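Local atomic coordinates of beta sliding clamp (PDB entry 6PTR), a protein that probably tethers DNA polymerases and other proteins to DNA as a ring-shaped head-to-tail homodimer around the duplex, making replication processive. Residues 51-56 and 60-65; 25-30 and 217-222; 42-47 and 121-126. All coordinates share one frame; numbering follows the deposited sequence.

Contact 1: 51-56 and 60-65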
ATOM      1  N   GLN C  51      29.040  10.892 -10.363  1.00 22.44           N
ATOM      2  CA  GLN C  51      27.795  11.174 -11.065  1.00 23.69           C
ATOM      3  C   GLN C  51      27.020   9.880 -11.204  1.00 22.47           C
ATOM      4  O   GLN C  51      27.594   8.853 -11.586  1.00 23.49           O
ATOM      5  CB  GLN C  51      28.039  11.777 -12.445  1.00 24.09           C
ATOM      6  CG  GLN C  51      26.735  12.219 -13.102  1.00 29.68           C
ATOM      7  CD  GLN C  51      26.910  12.636 -14.539  1.00 35.58           C
ATOM      8  OE1 GLN C  51      27.011  13.822 -14.835  1.00 39.37           O
ATOM      9  NE2 GLN C  51      26.934  11.661 -15.443  1.00 30.49           N
ATOM     10  N   LEU C  52      25.729   9.929 -10.875  1.00 15.89           N
ATOM     11  CA  LEU C  52      24.790   8.840 -11.128  1.00 15.15           C
ATOM     12  C   LEU C  52      23.929   9.236 -12.315  1.00 22.47           C
ATOM     13  O   LEU C  52      23.460  10.371 -12.381  1.00 22.62           O
ATOM     14  CB  LEU C  52      23.900   8.581  -9.906  1.00 19.15           C
ATOM     15  CG  LEU C  52      24.666   8.321  -8.604  1.00 25.35           C
ATOM     16  CD1 LEU C  52      23.716   8.106  -7.446  1.00 23.09           C
ATOM     17  CD2 LEU C  52      25.626   7.135  -8.775  1.00 26.08           C
ATOM     18  N   LYS C  53      23.713   8.310 -13.254  1.00 18.43           N
ATOM     19  CA  LYS C  53      22.893   8.605 -14.429  1.00 19.58           C
ATOM     20  C   LYS C  53      21.940   7.439 -14.653  1.00 19.09           C
ATOM     21  O   LYS C  53      22.351   6.281 -14.556  1.00 19.47           O
ATOM     22  CB  LYS C  53      23.776   8.812 -15.674  1.00 20.70           C
ATOM     23  CG  LYS C  53      23.026   9.180 -16.963  1.00 25.31           C
ATOM     24  CD  LYS C  53      23.955   9.255 -18.208  1.00 28.89           C
ATOM     25  CE  LYS C  53      24.796  10.501 -18.244  1.00 39.07           C
ATOM     26  NZ  LYS C  53      25.496  10.625 -19.566  1.00 33.29           N
ATOM     27  N   ALA C  54      20.667   7.739 -14.939  1.00 17.51           N
ATOM     28  CA  ALA C  54      19.721   6.708 -15.357  1.00 17.35           C
ATOM     29  C   ALA C  54      18.923   7.254 -16.530  1.00 18.82           C
ATOM     30  O   ALA C  54      18.781   8.466 -16.672  1.00 19.72           O
ATOM     31  CB  ALA C  54      18.755   6.294 -14.221  1.00 18.40           C
ATOM     32  N   THR C  55      18.391   6.357 -17.367  1.00 18.52           N
ATOM     33  CA  THR C  55      17.661   6.812 -18.547  1.00 18.34           C
ATOM     34  C   THR C  55      16.683   5.723 -18.954  1.00 20.49           C
ATOM     35  O   THR C  55      16.896   4.542 -18.676  1.00 21.20           O
ATOM     36  CB  THR C  55      18.587   7.142 -19.736  1.00 20.57           C
ATOM     37  OG1 THR C  55      17.814   7.687 -20.818  1.00 23.85           O
ATOM     38  CG2 THR C  55      19.283   5.889 -20.246  1.00 22.38           C
ATOM     39  N   ASP C  56      15.582   6.131 -19.579  1.00 20.98           N
ATOM     40  CA  ASP C  56      14.757   5.184 -20.313  1.00 20.29           C
ATOM     41  C   ASP C  56      14.760   5.471 -21.815  1.00 21.74           C
ATOM     42  O   ASP C  56      13.882   4.984 -22.534  1.00 23.58           O
ATOM     43  CB  ASP C  56      13.333   5.172 -19.752  1.00 22.81           C
ATOM     44  CG  ASP C  56      12.576   6.469 -20.004  1.00 25.55           C
ATOM     45  OD1 ASP C  56      13.068   7.360 -20.719  1.00 23.63           O
ATOM     46  OD2 ASP C  56      11.451   6.578 -19.470  1.00 30.39           O
ATOM     47  N   GLU C  60      16.325  11.341 -19.226  1.00 19.19           N
ATOM     48  CA  GLU C  60      17.595  11.042 -18.562  1.00 20.33           C
ATOM     49  C   GLU C  60      17.709  11.914 -17.325  1.00 24.12           C
ATOM     50  O   GLU C  60      17.329  13.080 -17.362  1.00 22.75           O
ATOM     51  CB  GLU C  60      18.772  11.330 -19.497  1.00 23.39           C
ATOM     52  CG  GLU C  60      20.158  11.134 -18.904  1.00 30.48           C
ATOM     53  CD  GLU C  60      21.222  11.741 -19.798  1.00 42.38           C
ATOM     54  OE1 GLU C  60      21.500  12.953 -19.659  1.00 47.87           O
ATOM     55  OE2 GLU C  60      21.748  11.017 -20.664  1.00 42.13           O
ATOM     56  N   VAL C  61      18.218  11.354 -16.226  1.00 19.33           N
ATOM     57  CA  VAL C  61      18.442  12.106 -14.998  0.51 19.56           C
ATOM     58  C   VAL C  61      19.868  11.855 -14.540  1.00 24.65           C
ATOM     59  O   VAL C  61      20.355  10.722 -14.607  1.00 22.87           O
ATOM     60  CB  VAL C  61      17.445  11.716 -13.893  0.51 22.47           C
ATOM     61  CG1 VAL C  61      17.651  12.573 -12.643  0.51 22.89           C
ATOM     62  CG2 VAL C  61      16.027  11.874 -14.411  0.51 25.34           C
ATOM     63  N   THR C  62      20.541  12.908 -14.098  1.00 20.82           N
ATOM     64  CA  THR C  62      21.855  12.764 -13.490  1.00 19.17           C
ATOM     65  C   THR C  62      21.860  13.502 -12.165  1.00 25.48           C
ATOM     66  O   THR C  62      21.212  14.536 -12.020  1.00 23.21           O
ATOM     67  CB  THR C  62      22.960  13.316 -14.375  1.00 27.27           C
ATOM     68  OG1 THR C  62      22.803  14.735 -14.510  1.00 28.93           O
ATOM     69  CG2 THR C  62      22.925  12.651 -15.767  1.00 28.52           C
ATOM     70  N   GLU C  63      22.586  12.962 -11.197  1.00 18.37           N
ATOM     71  CA  GLU C  63      22.870  13.707  -9.984  1.00 22.28           C
ATOM     72  C   GLU C  63      24.320  13.463  -9.634  1.00 20.14           C
ATOM     73  O   GLU C  63      24.828  12.361  -9.841  1.00 20.43           O
ATOM     74  CB  GLU C  63      22.015  13.308  -8.793  1.00 28.96           C
ATOM     75  CG  GLU C  63      22.226  14.361  -7.664  1.00 32.44           C
ATOM     76  CD  GLU C  63      21.697  13.908  -6.366  1.00 39.68           C
ATOM     77  OE1 GLU C  63      22.305  14.210  -5.319  1.00 35.72           O
ATOM     78  OE2 GLU C  63      20.669  13.221  -6.403  1.00 49.03           O
ATOM     79  N   SER C  64      24.975  14.485  -9.108  1.00 23.53           N
ATOM     80  CA  SER C  64      26.391  14.385  -8.813  1.00 24.72           C
ATOM     81  C   SER C  64      26.628  14.843  -7.393  1.00 27.54           C
ATOM     82  O   SER C  64      25.904  15.700  -6.883  1.00 24.61           O
ATOM     83  CB  SER C  64      27.203  15.247  -9.767  1.00 28.69           C
ATOM     84  OG  SER C  64      26.744  15.037 -11.091  1.00 43.03           O
ATOM     85  N   PHE C  65      27.663  14.282  -6.764  1.00 23.29           N
ATOM     86  CA  PHE C  65      28.075  14.772  -5.457  1.00 22.76           C
ATOM     87  C   PHE C  65      29.588  14.657  -5.312  1.00 23.65           C
ATOM     88  O   PHE C  65      30.233  13.816  -5.944  1.00 25.10           O
ATOM     89  CB  PHE C  65      27.369  14.027  -4.303  1.00 26.01           C
ATOM     90  CG  PHE C  65      27.535  12.530  -4.317  1.00 28.46           C
ATOM     91  CD1 PHE C  65      26.789  11.732  -5.170  1.00 27.44           C
ATOM     92  CD2 PHE C  65      28.423  11.915  -3.441  1.00 31.93           C
ATOM     93  CE1 PHE C  65      26.930  10.352  -5.167  1.00 33.62           C
ATOM     94  CE2 PHE C  65      28.555  10.527  -3.423  1.00 29.85           C
ATOM     95  CZ  PHE C  65      27.812   9.747  -4.286  1.00 31.36           C
TER
HETATM   96  O   HOH W   1      23.789  11.424 -22.044  1.00 35.28           O
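Leu-52 with Glu-63 and Ala-54 with Val-61 are the hydrogen-bonded pairs of this antiparallel ladder, each joined by two backbone bonds. Leu-52 N reaches Glu-63 O at 2.8 Å with an almost straight N-H...O (172°). At the non-hydrogen-bonded pairs CA-H...O contacts fill in, the shortest from Thr-62 CA to Leu-52 O at 3.1 Å.

Side-chain packing occupies the face of Gln-51, Lys-53, Thr-55, Glu-60, Thr-62 and Ser-64. Lys-53 and Thr-62 run side by side in the same direction, Lys-53 CG to Thr-62 CG2 at 3.7 Å, while the extended Gln-51 chain passes Ser-64, Gln-51 CG to Ser-64 OG at 3.5 Å.

The charged pair is Lys-53 with Glu-60, on the same face. Lys-53 CD lies 3.7 Å from Glu-60 OE2; beyond it a bend at chi3 (-76°) sets the course of CE and NZ past the carboxylate. The salt bridge from Lys-53 NZ to Glu-60 OE2 is long, 3.9 Å, and one water bridges the two atoms.

On the other face Leu-52 packs on helix 15-26 and Glu-63 OE1 is hydrogen-bonded to Ser-21 OG. The arrangement is a beta hairpin whose second strand also pairs with strand 245-250, carrying the sheet from the N-terminal into the central domain.

Contact 2: 25-30 and 217-222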
ATOM      1  N   VAL C  25      17.723   9.179  -8.840  1.00 22.94           N
ATOM      2  CA  VAL C  25      17.930   8.785 -10.234  1.00 18.91           C
ATOM      3  C   VAL C  25      17.246   7.463 -10.557  1.00 25.60           C
ATOM      4  O   VAL C  25      16.743   7.271 -11.671  1.00 25.99           O
ATOM      5  CB  VAL C  25      19.430   8.711 -10.586  1.00 24.70           C
ATOM      6  CG1 VAL C  25      20.112  10.013 -10.216  1.00 28.02           C
ATOM      7  CG2 VAL C  25      20.078   7.559  -9.891  1.00 31.10           C
ATOM      8  N   HIS C  26      17.174   6.563  -9.577  1.00 22.51           N
ATOM      9  CA  HIS C  26      16.789   5.188  -9.872  1.00 26.95           C
ATOM     10  C   HIS C  26      15.349   5.074 -10.349  1.00 29.05           C
ATOM     11  O   HIS C  26      15.036   4.161 -11.119  1.00 33.30           O
ATOM     12  CB  HIS C  26      17.031   4.290  -8.643  1.00 26.24           C
ATOM     13  CG  HIS C  26      15.899   4.254  -7.667  1.00 27.77           C
ATOM     14  ND1 HIS C  26      15.646   5.274  -6.773  1.00 28.03           N
ATOM     15  CD2 HIS C  26      14.967   3.302  -7.422  1.00 31.02           C
ATOM     16  CE1 HIS C  26      14.593   4.962  -6.037  1.00 35.78           C
ATOM     17  NE2 HIS C  26      14.159   3.773  -6.414  1.00 32.53           N
ATOM     18  N   ARG C  27      14.457   5.970  -9.916  1.00 29.14           N
ATOM     19  CA  ARG C  27      13.053   5.801 -10.270  1.00 34.76           C
ATOM     20  C   ARG C  27      12.768   6.053 -11.749  1.00 31.25           C
ATOM     21  O   ARG C  27      11.649   5.782 -12.200  1.00 32.35           O
ATOM     22  CB  ARG C  27      12.159   6.701  -9.400  1.00 44.58           C
ATOM     23  CG  ARG C  27      12.844   7.869  -8.685  1.00 49.35           C
ATOM     24  CD  ARG C  27      11.844   8.603  -7.758  1.00 53.93           C
ATOM     25  NE  ARG C  27      12.189  10.010  -7.534  1.00 55.15           N
ATOM     26  CZ  ARG C  27      12.539  10.533  -6.361  1.00 58.73           C
ATOM     27  NH1 ARG C  27      12.589   9.771  -5.275  1.00 62.64           N
ATOM     28  NH2 ARG C  27      12.833  11.827  -6.270  1.00 51.25           N
ATOM     29  N   VAL C  28      13.743   6.552 -12.509  1.00 23.39           N
ATOM     30  CA  VAL C  28      13.576   6.742 -13.944  1.00 26.26           C
ATOM     31  C   VAL C  28      13.583   5.399 -14.656  1.00 32.72           C
ATOM     32  O   VAL C  28      12.952   5.229 -15.712  1.00 31.10           O
ATOM     33  CB  VAL C  28      14.682   7.695 -14.437  1.00 31.34           C
ATOM     34  CG1 VAL C  28      14.948   7.540 -15.919  1.00 36.77           C
ATOM     35  CG2 VAL C  28      14.255   9.098 -14.119  1.00 32.69           C
ATOM     36  N   VAL C  29      14.251   4.412 -14.063  1.00 28.40           N
ATOM     37  CA  VAL C  29      14.296   3.079 -14.634  1.00 31.57           C
ATOM     38  C   VAL C  29      12.904   2.467 -14.605  1.00 34.95           C
ATOM     39  O   VAL C  29      12.203   2.507 -13.584  1.00 34.52           O
ATOM     40  CB  VAL C  29      15.316   2.222 -13.871  1.00 29.99           C
ATOM     41  CG1 VAL C  29      15.246   0.780 -14.336  1.00 31.44           C
ATOM     42  CG2 VAL C  29      16.706   2.800 -14.049  1.00 30.24           C
ATOM     43  N   GLU C  30      12.482   1.915 -15.734  1.00 43.86           N
ATOM     44  CA  GLU C  30      11.212   1.212 -15.782  1.00 48.42           C
ATOM     45  C   GLU C  30      11.399  -0.210 -15.264  1.00 51.22           C
ATOM     46  O   GLU C  30      12.361  -0.894 -15.624  1.00 52.63           O
ATOM     47  CB  GLU C  30      10.665   1.196 -17.211  1.00 58.55           C
ATOM     48  CG  GLU C  30       9.140   1.204 -17.316  1.00 66.03           C
ATOM     49  CD  GLU C  30       8.523   2.569 -17.027  1.00 69.34           C
ATOM     50  OE1 GLU C  30       7.565   2.625 -16.229  1.00 72.80           O
ATOM     51  OE2 GLU C  30       8.989   3.583 -17.597  1.00 65.60           O
ATOM     52  N   LEU C 217      10.067  15.348 -12.330  1.00 21.43           N
ATOM     53  CA  LEU C 217      10.387  16.689 -11.875  1.00 20.11           C
ATOM     54  C   LEU C 217       9.593  17.022 -10.622  1.00 21.61           C
ATOM     55  O   LEU C 217      10.143  17.543  -9.644  1.00 20.76           O
ATOM     56  CB  LEU C 217      10.112  17.686 -13.011  1.00 21.65           C
ATOM     57  CG  LEU C 217      10.568  19.136 -12.934  1.00 34.13           C
ATOM     58  CD1 LEU C 217      12.043  19.209 -12.628  1.00 31.52           C
ATOM     59  CD2 LEU C 217      10.252  19.817 -14.276  1.00 28.40           C
ATOM     60  N   GLN C 218       8.309  16.655 -10.608  1.00 21.98           N
ATOM     61  CA  GLN C 218       7.461  16.942  -9.462  1.00 18.95           C
ATOM     62  C   GLN C 218       7.925  16.204  -8.222  1.00 19.85           C
ATOM     63  O   GLN C 218       7.875  16.753  -7.116  1.00 25.02           O
ATOM     64  CB  GLN C 218       6.010  16.590  -9.791  1.00 20.04           C
ATOM     65  CG  GLN C 218       5.358  17.670 -10.607  1.00 23.94           C
ATOM     66  CD  GLN C 218       4.889  18.821  -9.727  1.00 31.89           C
ATOM     67  OE1 GLN C 218       5.701  19.610  -9.237  1.00 32.25           O
ATOM     68  NE2 GLN C 218       3.575  18.902  -9.503  1.00 28.53           N
ATOM     69  N   LYS C 219       8.407  14.967  -8.373  1.00 22.47           N
ATOM     70  CA  LYS C 219       8.899  14.251  -7.196  1.00 22.60           C
ATOM     71  C   LYS C 219      10.109  14.958  -6.586  1.00 25.14           C
ATOM     72  O   LYS C 219      10.245  15.030  -5.359  1.00 23.51           O
ATOM     73  CB  LYS C 219       9.263  12.810  -7.551  1.00 25.09           C
ATOM     74  CG  LYS C 219       8.067  11.914  -7.854  1.00 29.03           C
ATOM     75  CD  LYS C 219       8.543  10.597  -8.449  1.00 41.26           C
ATOM     76  CE  LYS C 219       7.390   9.694  -8.857  1.00 52.73           C
ATOM     77  NZ  LYS C 219       7.900   8.444  -9.494  1.00 55.00           N
ATOM     78  N   LEU C 220      11.004  15.477  -7.426  1.00 22.87           N
ATOM     79  CA  LEU C 220      12.131  16.229  -6.886  1.00 27.04           C
ATOM     80  C   LEU C 220      11.664  17.536  -6.258  1.00 23.72           C
ATOM     81  O   LEU C 220      12.071  17.879  -5.144  1.00 28.04           O
ATOM     82  CB  LEU C 220      13.154  16.494  -7.990  1.00 25.29           C
ATOM     83  CG  LEU C 220      14.306  17.389  -7.526  1.00 29.74           C
ATOM     84  CD1 LEU C 220      15.143  16.696  -6.422  1.00 33.48           C
ATOM     85  CD2 LEU C 220      15.184  17.792  -8.692  1.00 35.16           C
ATOM     86  N   LEU C 221      10.793  18.269  -6.961  1.00 21.44           N
ATOM     87  CA  LEU C 221      10.317  19.553  -6.460  1.00 23.69           C
ATOM     88  C   LEU C 221       9.527  19.413  -5.161  1.00 27.35           C
ATOM     89  O   LEU C 221       9.513  20.346  -4.351  1.00 29.70           O
ATOM     90  CB  LEU C 221       9.477  20.242  -7.534  1.00 24.97           C
ATOM     91  CG  LEU C 221      10.321  20.731  -8.718  1.00 21.72           C
ATOM     92  CD1 LEU C 221       9.438  21.241  -9.833  1.00 23.67           C
ATOM     93  CD2 LEU C 221      11.253  21.831  -8.257  1.00 24.53           C
ATOM     94  N   SER C 222       8.864  18.267  -4.943  1.00 28.55           N
ATOM     95  CA  SER C 222       8.115  18.055  -3.707  0.58 29.99           C
ATOM     96  C   SER C 222       9.004  18.149  -2.476  1.00 33.86           C
ATOM     97  O   SER C 222       8.496  18.350  -1.364  1.00 38.31           O
ATOM     98  CB  SER C 222       7.427  16.687  -3.738  0.58 30.20           C
ATOM     99  OG  SER C 222       8.390  15.645  -3.729  0.58 31.24           O
TER
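Arg-27 and Lys-219 run antiparallel alongside one another, the arginine's CD and guanidinium against the methylenes of Lys-219. The closest approach, 3.8 Å, is from Arg-27 NE to Lys-219 CD. Arg-27 CD is only slightly farther from Lys-219 CD, at 3.9 Å. Nearer the helix, Arg-27 NH2 comes to 3.9 Å from Lys-219 CB, and the guanidinium lies obliquely to the Lys-219 chain.

The conformations differ sharply at their roots. In Arg-27 a chi1 of 18° nearly eclipses CG with the backbone N, a strained start from which the extended CG-to-NE chain reaches Lys-219 on helix 211-221. Lys-219 instead starts from a relaxed chi1 of -71°, with CG opposite the carbonyl carbon, and stays extended to its ammonium. Behind them, buried Leu-220 packs on Val-245 and Phe-247 of strand 245-250.

The contact crosses from the N-terminal to the central domain without a hydrogen bond between the segments. Arg-27 NE and Lys-219 NZ remain 5.0 Å apart; Glu-216 forms a salt bridge with Lys-219 and a long, weak ion pair with Arg-27, and Glu-223 adds another weak one to Arg-27. These acids would partly offset the like charges, consistent with two cations lying alongside.

Contact 3: 42-47 and 121-126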
ATOM      1  N   LEU C  42      24.278   4.202 -14.134  1.00 18.76           N
ATOM      2  CA  LEU C  42      25.689   4.446 -14.403  1.00 20.08           C
ATOM      3  C   LEU C  42      26.292   5.191 -13.227  1.00 21.55           C
ATOM      4  O   LEU C  42      25.743   6.199 -12.779  1.00 21.14           O
ATOM      5  CB  LEU C  42      25.871   5.267 -15.679  1.00 22.56           C
ATOM      6  CG  LEU C  42      27.291   5.819 -15.925  1.00 20.15           C
ATOM      7  CD1 LEU C  42      28.298   4.670 -16.120  1.00 18.08           C
ATOM      8  CD2 LEU C  42      27.290   6.743 -17.106  1.00 20.01           C
ATOM      9  N   ILE C  43      27.422   4.692 -12.729  1.00 19.23           N
ATOM     10  CA  ILE C  43      28.183   5.347 -11.669  1.00 20.05           C
ATOM     11  C   ILE C  43      29.484   5.787 -12.296  1.00 22.41           C
ATOM     12  O   ILE C  43      30.218   4.947 -12.822  1.00 23.30           O
ATOM     13  CB  ILE C  43      28.465   4.404 -10.488  1.00 18.45           C
ATOM     14  CG1 ILE C  43      27.177   3.799  -9.944  1.00 20.19           C
ATOM     15  CG2 ILE C  43      29.230   5.169  -9.369  1.00 22.48           C
ATOM     16  CD1 ILE C  43      27.426   2.842  -8.793  1.00 22.46           C
ATOM     17  N   ASP C  44      29.783   7.089 -12.254  1.00 17.01           N
ATOM     18  CA  ASP C  44      30.971   7.616 -12.927  1.00 19.00           C
ATOM     19  C   ASP C  44      31.725   8.477 -11.932  1.00 23.02           C
ATOM     20  O   ASP C  44      31.226   9.529 -11.523  1.00 27.75           O
ATOM     21  CB  ASP C  44      30.590   8.423 -14.176  1.00 25.76           C
ATOM     22  CG  ASP C  44      31.681   8.431 -15.230  1.00 38.67           C
ATOM     23  OD1 ASP C  44      32.873   8.367 -14.866  1.00 42.21           O
ATOM     24  OD2 ASP C  44      31.354   8.519 -16.432  1.00 43.95           O
ATOM     25  N   ALA C  45      32.932   8.038 -11.552  1.00 20.16           N
ATOM     26  CA  ALA C  45      33.729   8.689 -10.523  1.00 24.68           C
ATOM     27  C   ALA C  45      34.981   9.289 -11.151  1.00 25.15           C
ATOM     28  O   ALA C  45      35.826   8.563 -11.680  1.00 25.78           O
ATOM     29  CB  ALA C  45      34.106   7.688  -9.435  1.00 23.77           C
ATOM     30  N   GLU C  46      35.099  10.610 -11.105  1.00 22.82           N
ATOM     31  CA  GLU C  46      36.269  11.269 -11.674  1.00 24.78           C
ATOM     32  C   GLU C  46      36.363  12.652 -11.056  1.00 28.35           C
ATOM     33  O   GLU C  46      35.338  13.260 -10.745  1.00 27.48           O
ATOM     34  CB  GLU C  46      36.141  11.365 -13.203  1.00 30.45           C
ATOM     35  CG  GLU C  46      37.422  11.429 -13.961  1.00 53.20           C
ATOM     36  CD  GLU C  46      37.156  11.586 -15.439  1.00 65.69           C
ATOM     37  OE1 GLU C  46      38.114  11.840 -16.196  1.00 75.20           O
ATOM     38  OE2 GLU C  46      35.975  11.465 -15.833  1.00 65.69           O
ATOM     39  N   ASN C  47      37.600  13.127 -10.858  1.00 28.27           N
ATOM     40  CA  ASN C  47      37.864  14.528 -10.512  1.00 30.14           C
ATOM     41  C   ASN C  47      37.054  14.990  -9.295  1.00 29.70           C
ATOM     42  O   ASN C  47      36.415  16.047  -9.305  1.00 31.41           O
ATOM     43  CB  ASN C  47      37.589  15.438 -11.706  1.00 31.95           C
ATOM     44  CG  ASN C  47      38.439  15.090 -12.910  1.00 38.65           C
ATOM     45  OD1 ASN C  47      39.609  14.730 -12.780  1.00 38.42           O
ATOM     46  ND2 ASN C  47      37.842  15.177 -14.091  1.00 45.78           N
ATOM     47  N   LEU C 121      27.464  -4.123 -15.897  1.00 18.97           N
ATOM     48  CA  LEU C 121      27.715  -3.919 -17.308  1.00 22.17           C
ATOM     49  C   LEU C 121      28.581  -2.674 -17.457  1.00 21.32           C
ATOM     50  O   LEU C 121      28.434  -1.718 -16.685  1.00 21.57           O
ATOM     51  CB  LEU C 121      26.392  -3.765 -18.072  1.00 22.35           C
ATOM     52  CG  LEU C 121      25.522  -5.025 -18.124  1.00 23.20           C
ATOM     53  CD1 LEU C 121      24.150  -4.722 -18.693  1.00 26.42           C
ATOM     54  CD2 LEU C 121      26.209  -6.112 -18.947  1.00 33.37           C
ATOM     55  N   PRO C 122      29.500  -2.653 -18.418  1.00 24.45           N
ATOM     56  CA  PRO C 122      30.458  -1.540 -18.500  1.00 24.86           C
ATOM     57  C   PRO C 122      29.801  -0.252 -18.971  1.00 24.13           C
ATOM     58  O   PRO C 122      28.783  -0.250 -19.663  1.00 23.91           O
ATOM     59  CB  PRO C 122      31.495  -2.032 -19.522  1.00 24.37           C
ATOM     60  CG  PRO C 122      30.742  -2.997 -20.381  1.00 26.82           C
ATOM     61  CD  PRO C 122      29.777  -3.695 -19.424  1.00 25.20           C
ATOM     62  N   LYS C 123      30.432   0.866 -18.596  1.00 23.85           N
ATOM     63  CA  LYS C 123      29.952   2.185 -19.009  1.00 23.45           C
ATOM     64  C   LYS C 123      29.772   2.301 -20.520  1.00 19.58           C
ATOM     65  O   LYS C 123      28.838   2.975 -20.990  1.00 21.60           O
ATOM     66  CB  LYS C 123      30.924   3.260 -18.525  1.00 23.32           C
ATOM     67  CG  LYS C 123      30.571   4.652 -19.023  1.00 27.33           C
ATOM     68  CD  LYS C 123      31.613   5.704 -18.651  1.00 27.48           C
ATOM     69  CE  LYS C 123      31.247   7.066 -19.258  1.00 31.05           C
ATOM     70  NZ  LYS C 123      32.219   8.137 -18.867  1.00 31.06           N
ATOM     71  N   ILE C 124      30.649   1.667 -21.304  1.00 21.81           N
ATOM     72  CA  ILE C 124      30.574   1.831 -22.755  1.00 23.80           C
ATOM     73  C   ILE C 124      29.252   1.335 -23.319  1.00 29.69           C
ATOM     74  O   ILE C 124      28.845   1.776 -24.395  1.00 28.60           O
ATOM     75  CB  ILE C 124      31.730   1.125 -23.505  1.00 29.78           C
ATOM     76  CG1 ILE C 124      31.805  -0.362 -23.146  1.00 29.45           C
ATOM     77  CG2 ILE C 124      33.047   1.864 -23.314  1.00 42.77           C
ATOM     78  CD1 ILE C 124      32.620  -1.155 -24.136  1.00 41.89           C
ATOM     79  N   ASP C 125      28.580   0.408 -22.631  1.00 25.53           N
ATOM     80  CA  ASP C 125      27.274  -0.058 -23.076  1.00 29.28           C
ATOM     81  C   ASP C 125      26.174   0.953 -22.799  1.00 26.95           C
ATOM     82  O   ASP C 125      25.108   0.874 -23.417  1.00 26.91           O
ATOM     83  CB  ASP C 125      26.889  -1.369 -22.377  1.00 27.83           C
ATOM     84  CG  ASP C 125      27.763  -2.546 -22.773  1.00 40.00           C
ATOM     85  OD1 ASP C 125      28.513  -2.440 -23.763  1.00 42.87           O
ATOM     86  OD2 ASP C 125      27.686  -3.588 -22.074  1.00 37.16           O
ATOM     87  N   PHE C 126      26.400   1.879 -21.874  1.00 25.89           N
ATOM     88  CA  PHE C 126      25.337   2.757 -21.399  1.00 22.24           C
ATOM     89  C   PHE C 126      25.046   3.852 -22.420  1.00 26.55           C
ATOM     90  O   PHE C 126      25.964   4.346 -23.084  1.00 26.01           O
ATOM     91  CB  PHE C 126      25.720   3.377 -20.062  1.00 20.62           C
ATOM     92  CG  PHE C 126      24.547   3.906 -19.293  1.00 19.95           C
ATOM     93  CD1 PHE C 126      23.761   3.038 -18.569  1.00 21.87           C
ATOM     94  CD2 PHE C 126      24.212   5.241 -19.329  1.00 25.92           C
ATOM     95  CE1 PHE C 126      22.663   3.509 -17.854  1.00 28.20           C
ATOM     96  CE2 PHE C 126      23.102   5.708 -18.615  1.00 23.89           C
ATOM     97  CZ  PHE C 126      22.346   4.840 -17.892  1.00 26.61           C
TER
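Lys-123 reaches from a short 3-10 turn across Leu-42 to Asp-44, two strand residues whose side chains lie on the same face of the sheet. Its chain is fully extended: CG stands opposite the backbone N (chi1 175°), the later torsions all stay near 180°, and the straight chain passes first Leu-42, then Asp-44. Lys-123 CB begins against Leu-42 CD1 at 3.8 Å, and Lys-123 CG meets the same Leu-42 CD1 at 3.7 Å. At Lys-123 CD the surroundings turn polar, with Asp-44 OD2 3.6 Å away; Lys-123 CE closes to 3.2 Å from that oxygen. The tip, Lys-123 NZ, forms a short salt-bridging hydrogen bond of 2.6 Å to Asp-44 OD2, entering on the syn lone pair, the side of the other carboxylate oxygen.

Leu-42 also meets Phe-126 at the end of the segment. Leu-42 CB sits almost centrally over one face of the Phe-126 ring, 3.9 Å from the centroid and 6° off the normal, a clear CH-pi contact; Lys-53 of the neighbouring strand touches the ring too. The backbone bond from Phe-126 N to Lys-123 O closes the turn that carries both side chains to Leu-42.

The loop following strand 114-119 is thus joined to strand 40-46 by an apolar contact at the buried leucine and an ion pair at the partly exposed aspartate, whose negative charge would favour a protonated lysine.

In the fold
Contacts 1 and 3 share one antiparallel sheet: strand 40-46 lies beside strand 49-55, which pairs in turn with strand 59-69, and the contact centres are about 11 Å apart. Backbone bonds from Asp-44 to Gln-51 and from Leu-42 to Lys-53 join them directly. Contact 2 lies on the helix side of that sheet, its centre about 10 Å from that of contact 1, with Val-25 and Val-28 packing on the hairpin; it is about 20 Å between centres from contact 3. Along the chain, contact 1 nests within the loop closed by contact 3, itself inside that of contact 2. Contacts 1 and 3 lie within the N-terminal domain; contact 2 spans to the central domain, and the eight-stranded sheet crosses the same boundary.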